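Local coordinates for Crov588 (Cafeteriavirus, PDB 6NYR), which is of unknown function but folds into a circular leucine-rich-repeat solenoid built from tandem FNIP repeats, at residues N571-L583 and Q594-T606. Numbering follows the deposited sequence.
Sequences NQKITENVLPNSL and QKITENVLPNGLT
Gln594 reaches across to Asn571 with the one direct hydrogen bond between 571-583 and 594-606: Gln594 NE2 lies 3.1 Å from Asn571 OD1, nearly straight at 169°. The acceptor sits in the amide plane of Gln594, yet the donor stands well above the carbonyl plane of Asn571, and the two amides are turned 53° apart. A chi1 of -171° swings the Asn571 amide away from its own N, and OD1 accepts a second bond from the backbone N of Asn593, so this oxygen ties down two successive residues of the next coil. The aliphatic part of Lys573 crosses beside the same glutamine, CG 3.6 Å from Gln594 OE1.

Apolar contacts fill the middle. Val600 CG1 rests against Ile574 CG2 and, at 3.5 Å, Ile574 O, while CG2 faces the peptide between Thr575 and Glu576. The Pro602 ring sits across Leu579, CD being 3.6 Å from Leu579 CB. Leu579 CD1 also meets Leu601 CD2. Leu583 and Leu605 run alongside each other, and each packs on a leucine of the strand before its own loop: Leu583 on Leu564 of 563-565, Leu605 on Leu586 of 585-587.

Three waters link the coils. One donates to Thr575 O and Val600 O and accepts from Val578 N, tying the type II turn of 575-578 to the next coil. Two more join Asn581 to the turn at 602-605: one links Asn581 O to Gly604 N, the other Asn581 OD1 to Asn603 N.

Equivalent leucines 22 residues apart thus stack coil on coil, with Pro602 wedged against Leu579, as in a leucine-rich-repeat solenoid, here on the loops joining its short parallel strands.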
loop_
_atom_site.group_PDB
_atom_site.type_symbol
_atom_site.label_atom_id
_atom_site.label_comp_id
_atom_site.label_asym_id
_atom_site.label_seq_id
_atom_site.Cartn_x
_atom_site.Cartn_y
_atom_site.Cartn_z
ATOM N N ASN A 571 -19.480 0.682 -29.796
ATOM C CA ASN A 571 -19.029 1.088 -31.123
ATOM C C ASN A 571 -20.209 1.610 -31.944
ATOM O O ASN A 571 -20.564 1.082 -32.996
ATOM C CB ASN A 571 -18.339 -0.084 -31.816
ATOM C CG ASN A 571 -17.649 0.318 -33.100
ATOM O OD1 ASN A 571 -17.222 1.465 -33.255
ATOM N ND2 ASN A 571 -17.539 -0.619 -34.036
ATOM N N GLN A 572 -20.829 2.685 -31.466
ATOM C CA GLN A 572 -21.967 3.292 -32.138
ATOM C C GLN A 572 -21.655 4.722 -32.554
ATOM O O GLN A 572 -20.863 5.417 -31.911
ATOM C CB GLN A 572 -23.216 3.298 -31.243
ATOM C CG GLN A 572 -23.718 1.921 -30.854
ATOM C CD GLN A 572 -24.176 1.112 -32.053
ATOM O OE1 GLN A 572 -24.806 1.639 -32.973
ATOM N NE2 GLN A 572 -23.862 -0.179 -32.044
ATOM N N LYS A 573 -22.303 5.153 -33.634
ATOM C CA LYS A 573 -22.162 6.524 -34.102
ATOM C C LYS A 573 -22.602 7.497 -33.015
ATOM O O LYS A 573 -23.572 7.254 -32.291
ATOM C CB LYS A 573 -23.020 6.739 -35.353
ATOM C CG LYS A 573 -22.424 6.221 -36.655
ATOM C CD LYS A 573 -23.549 5.878 -37.641
ATOM C CE LYS A 573 -23.165 6.119 -39.092
ATOM N NZ LYS A 573 -21.990 5.297 -39.498
ATOM N N ILE A 574 -21.868 8.599 -32.888
ATOM C CA ILE A 574 -22.248 9.708 -32.017
ATOM C C ILE A 574 -22.394 10.940 -32.899
ATOM O O ILE A 574 -21.439 11.342 -33.578
ATOM C CB ILE A 574 -21.228 9.942 -30.893
ATOM C CG1 ILE A 574 -21.063 8.663 -30.076
ATOM C CG2 ILE A 574 -21.679 11.095 -30.009
ATOM C CD1 ILE A 574 -19.936 8.705 -29.060
ATOM N N THR A 575 -23.595 11.529 -32.907
ATOM C CA THR A 575 -23.889 12.660 -33.771
ATOM C C THR A 575 -24.065 13.940 -32.947
ATOM O O THR A 575 -23.849 13.950 -31.724
ATOM C CB THR A 575 -25.128 12.360 -34.625
ATOM O OG1 THR A 575 -25.353 13.444 -35.536
ATOM C CG2 THR A 575 -26.365 12.181 -33.747
ATOM N N GLU A 576 -24.494 15.016 -33.611
ATOM C CA GLU A 576 -24.618 16.303 -32.948
ATOM C C GLU A 576 -25.578 16.224 -31.766
ATOM O O GLU A 576 -26.583 15.506 -31.793
ATOM C CB GLU A 576 -25.122 17.372 -33.925
ATOM C CG GLU A 576 -24.110 17.871 -34.943
ATOM C CD GLU A 576 -24.070 17.029 -36.202
ATOM O OE1 GLU A 576 -24.605 15.900 -36.188
ATOM O OE2 GLU A 576 -23.493 17.496 -37.207
ATOM N N ASN A 577 -25.255 16.996 -30.724
ATOM C CA ASN A 577 -26.185 17.271 -29.622
ATOM C C ASN A 577 -26.522 16.012 -28.825
ATOM O O ASN A 577 -27.575 15.926 -28.190
ATOM C CB ASN A 577 -27.474 17.920 -30.131
ATOM C CG ASN A 577 -27.229 19.237 -30.836
ATOM O OD1 ASN A 577 -27.524 19.384 -32.025
ATOM N ND2 ASN A 577 -26.694 20.207 -30.104
ATOM N N VAL A 578 -25.622 15.035 -28.835
ATOM C CA VAL A 578 -25.789 13.811 -28.049
ATOM C C VAL A 578 -24.961 13.850 -26.772
ATOM O O VAL A 578 -25.449 13.509 -25.693
ATOM C CB VAL A 578 -25.423 12.579 -28.910
ATOM C CG1 VAL A 578 -25.690 11.287 -28.147
ATOM C CG2 VAL A 578 -26.179 12.602 -30.228
ATOM N N LEU A 579 -23.703 14.256 -26.881
ATOM C CA LEU A 579 -22.865 14.485 -25.712
ATOM C C LEU A 579 -23.248 15.811 -25.066
ATOM O O LEU A 579 -23.282 16.837 -25.753
ATOM C CB LEU A 579 -21.393 14.494 -26.105
ATOM C CG LEU A 579 -20.851 13.171 -26.649
ATOM C CD1 LEU A 579 -19.483 13.358 -27.289
ATOM C CD2 LEU A 579 -20.778 12.131 -25.542
ATOM N N PRO A 580 -23.531 15.835 -23.765
ATOM C CA PRO A 580 -23.933 17.096 -23.132
ATOM C C PRO A 580 -22.777 18.083 -23.093
ATOM O O PRO A 580 -21.603 17.705 -23.060
ATOM C CB PRO A 580 -24.356 16.673 -21.721
ATOM C CG PRO A 580 -23.562 15.427 -21.456
ATOM C CD PRO A 580 -23.450 14.724 -22.793
ATOM N N ASN A 581 -23.129 19.370 -23.105
ATOM C CA ASN A 581 -22.122 20.426 -23.111
ATOM C C ASN A 581 -21.357 20.505 -21.798
ATOM O O ASN A 581 -20.282 21.117 -21.755
ATOM C CB ASN A 581 -22.792 21.768 -23.412
ATOM C CG ASN A 581 -23.016 21.989 -24.893
ATOM O OD1 ASN A 581 -22.170 21.638 -25.717
ATOM N ND2 ASN A 581 -24.163 22.564 -25.241
ATOM N N SER A 582 -21.885 19.901 -20.731
ATOM C CA SER A 582 -21.200 19.887 -19.447
ATOM C C SER A 582 -19.976 18.984 -19.434
ATOM O O SER A 582 -19.132 19.122 -18.540
ATOM C CB SER A 582 -22.172 19.429 -18.357
ATOM O OG SER A 582 -22.821 18.225 -18.748
ATOM N N LEU A 583 -19.858 18.069 -20.394
ATOM C CA LEU A 583 -18.835 17.033 -20.323
ATOM C C LEU A 583 -17.437 17.636 -20.329
ATOM O O LEU A 583 -17.136 18.526 -21.130
ATOM C CB LEU A 583 -18.998 16.065 -21.496
ATOM C CG LEU A 583 -18.616 14.600 -21.275
ATOM C CD1 LEU A 583 -19.446 13.961 -20.173
ATOM C CD2 LEU A 583 -18.754 13.811 -22.583
ATOM N N GLN A 594 -15.580 4.903 -34.797
ATOM C CA GLN A 594 -16.554 5.609 -35.616
ATOM C C GLN A 594 -16.036 6.991 -35.991
ATOM O O GLN A 594 -15.241 7.595 -35.267
ATOM C CB GLN A 594 -17.894 5.751 -34.885
ATOM C CG GLN A 594 -18.578 4.434 -34.574
ATOM C CD GLN A 594 -18.944 3.661 -35.827
ATOM O OE1 GLN A 594 -19.466 4.223 -36.791
ATOM N NE2 GLN A 594 -18.666 2.366 -35.820
ATOM N N LYS A 595 -16.495 7.482 -37.137
ATOM C CA LYS A 595 -16.109 8.805 -37.612
ATOM C C LYS A 595 -16.739 9.878 -36.736
ATOM O O LYS A 595 -17.907 9.784 -36.347
ATOM C CB LYS A 595 -16.547 8.965 -39.069
ATOM C CG LYS A 595 -15.781 8.051 -40.032
ATOM C CD LYS A 595 -16.660 7.604 -41.196
ATOM C CE LYS A 595 -16.417 8.361 -42.487
ATOM N NZ LYS A 595 -17.580 8.171 -43.409
ATOM N N ILE A 596 -15.948 10.896 -36.412
ATOM C CA ILE A 596 -16.392 12.003 -35.576
ATOM C C ILE A 596 -16.363 13.264 -36.425
ATOM O O ILE A 596 -15.290 13.695 -36.865
ATOM C CB ILE A 596 -15.518 12.172 -34.323
ATOM C CG1 ILE A 596 -15.602 10.915 -33.456
ATOM C CG2 ILE A 596 -15.953 13.395 -33.538
ATOM C CD1 ILE A 596 -14.798 10.988 -32.177
ATOM N N THR A 597 -17.531 13.855 -36.645
ATOM C CA THR A 597 -17.656 15.059 -37.447
ATOM C C THR A 597 -17.649 16.284 -36.532
ATOM O O THR A 597 -17.516 16.179 -35.310
ATOM C CB THR A 597 -18.934 15.010 -38.288
ATOM O OG1 THR A 597 -20.071 14.928 -37.420
ATOM C CG2 THR A 597 -18.923 13.799 -39.208
ATOM N N GLU A 598 -17.810 17.461 -37.137
ATOM C CA GLU A 598 -17.740 18.697 -36.374
ATOM C C GLU A 598 -18.989 18.878 -35.514
ATOM O O GLU A 598 -20.065 18.354 -35.815
ATOM C CB GLU A 598 -17.557 19.901 -37.303
ATOM C CG GLU A 598 -18.414 19.897 -38.556
ATOM C CD GLU A 598 -18.503 21.271 -39.206
ATOM O OE1 GLU A 598 -17.505 22.025 -39.168
ATOM O OE2 GLU A 598 -19.584 21.607 -39.741
ATOM N N ASN A 599 -18.827 19.626 -34.420
ATOM C CA ASN A 599 -19.930 19.995 -33.535
ATOM C C ASN A 599 -20.509 18.790 -32.796
ATOM O O ASN A 599 -21.684 18.789 -32.416
ATOM C CB ASN A 599 -21.036 20.710 -34.321
ATOM C CG ASN A 599 -20.555 22.000 -34.975
ATOM O OD1 ASN A 599 -19.767 22.752 -34.398
ATOM N ND2 ASN A 599 -21.021 22.252 -36.196
ATOM N N VAL A 600 -19.691 17.765 -32.577
ATOM C CA VAL A 600 -20.095 16.561 -31.859
ATOM C C VAL A 600 -19.484 16.511 -30.464
ATOM O O VAL A 600 -20.177 16.245 -29.482
ATOM C CB VAL A 600 -19.728 15.295 -32.668
ATOM C CG1 VAL A 600 -20.002 14.043 -31.852
ATOM C CG2 VAL A 600 -20.492 15.263 -33.984
ATOM N N LEU A 601 -18.182 16.743 -30.363
ATOM C CA LEU A 601 -17.504 16.747 -29.071
ATOM C C LEU A 601 -17.740 18.083 -28.378
ATOM O O LEU A 601 -17.449 19.132 -28.967
ATOM C CB LEU A 601 -16.012 16.510 -29.260
ATOM C CG LEU A 601 -15.586 15.206 -29.933
ATOM C CD1 LEU A 601 -14.069 15.144 -30.067
ATOM C CD2 LEU A 601 -16.080 14.005 -29.151
ATOM N N PRO A 602 -18.273 18.100 -27.157
ATOM C CA PRO A 602 -18.478 19.377 -26.460
ATOM C C PRO A 602 -17.201 20.202 -26.403
ATOM O O PRO A 602 -16.129 19.694 -26.065
ATOM C CB PRO A 602 -18.932 18.950 -25.058
ATOM C CG PRO A 602 -19.539 17.605 -25.248
ATOM C CD PRO A 602 -18.799 16.953 -26.387
ATOM N N ASN A 603 -17.320 21.491 -26.739
ATOM C CA ASN A 603 -16.145 22.353 -26.804
ATOM C C ASN A 603 -15.486 22.528 -25.441
ATOM O O ASN A 603 -14.278 22.782 -25.371
ATOM C CB ASN A 603 -16.532 23.715 -27.383
ATOM C CG ASN A 603 -16.542 23.723 -28.900
ATOM O OD1 ASN A 603 -15.553 23.348 -29.540
ATOM N ND2 ASN A 603 -17.658 24.142 -29.486
ATOM N N GLY A 604 -16.246 22.398 -24.357
ATOM C CA GLY A 604 -15.683 22.522 -23.028
ATOM C C GLY A 604 -14.953 21.302 -22.527
ATOM O O GLY A 604 -14.420 21.311 -21.412
ATOM N N LEU A 605 -14.907 20.247 -23.337
ATOM C CA LEU A 605 -14.198 19.028 -22.974
ATOM C C LEU A 605 -12.715 19.319 -22.823
ATOM O O LEU A 605 -12.107 19.960 -23.681
ATOM C CB LEU A 605 -14.444 17.969 -24.045
ATOM C CG LEU A 605 -14.207 16.500 -23.721
ATOM C CD1 LEU A 605 -15.156 15.945 -22.696
ATOM C CD2 LEU A 605 -14.333 15.710 -25.040
ATOM N N THR A 606 -12.135 18.850 -21.723
ATOM C CA THR A 606 -10.715 19.046 -21.470
ATOM C C THR A 606 -9.886 17.787 -21.651
ATOM O O THR A 606 -8.720 17.881 -22.039
ATOM C CB THR A 606 -10.497 19.574 -20.043
ATOM O OG1 THR A 606 -11.099 18.672 -19.101
ATOM C CG2 THR A 606 -11.104 20.961 -19.881
HETATM O O HOH W 1 -22.999 14.837 -29.207
HETATM O O HOH W 2 -19.409 22.449 -24.059
HETATM O O HOH W 3 -20.161 22.024 -27.877
#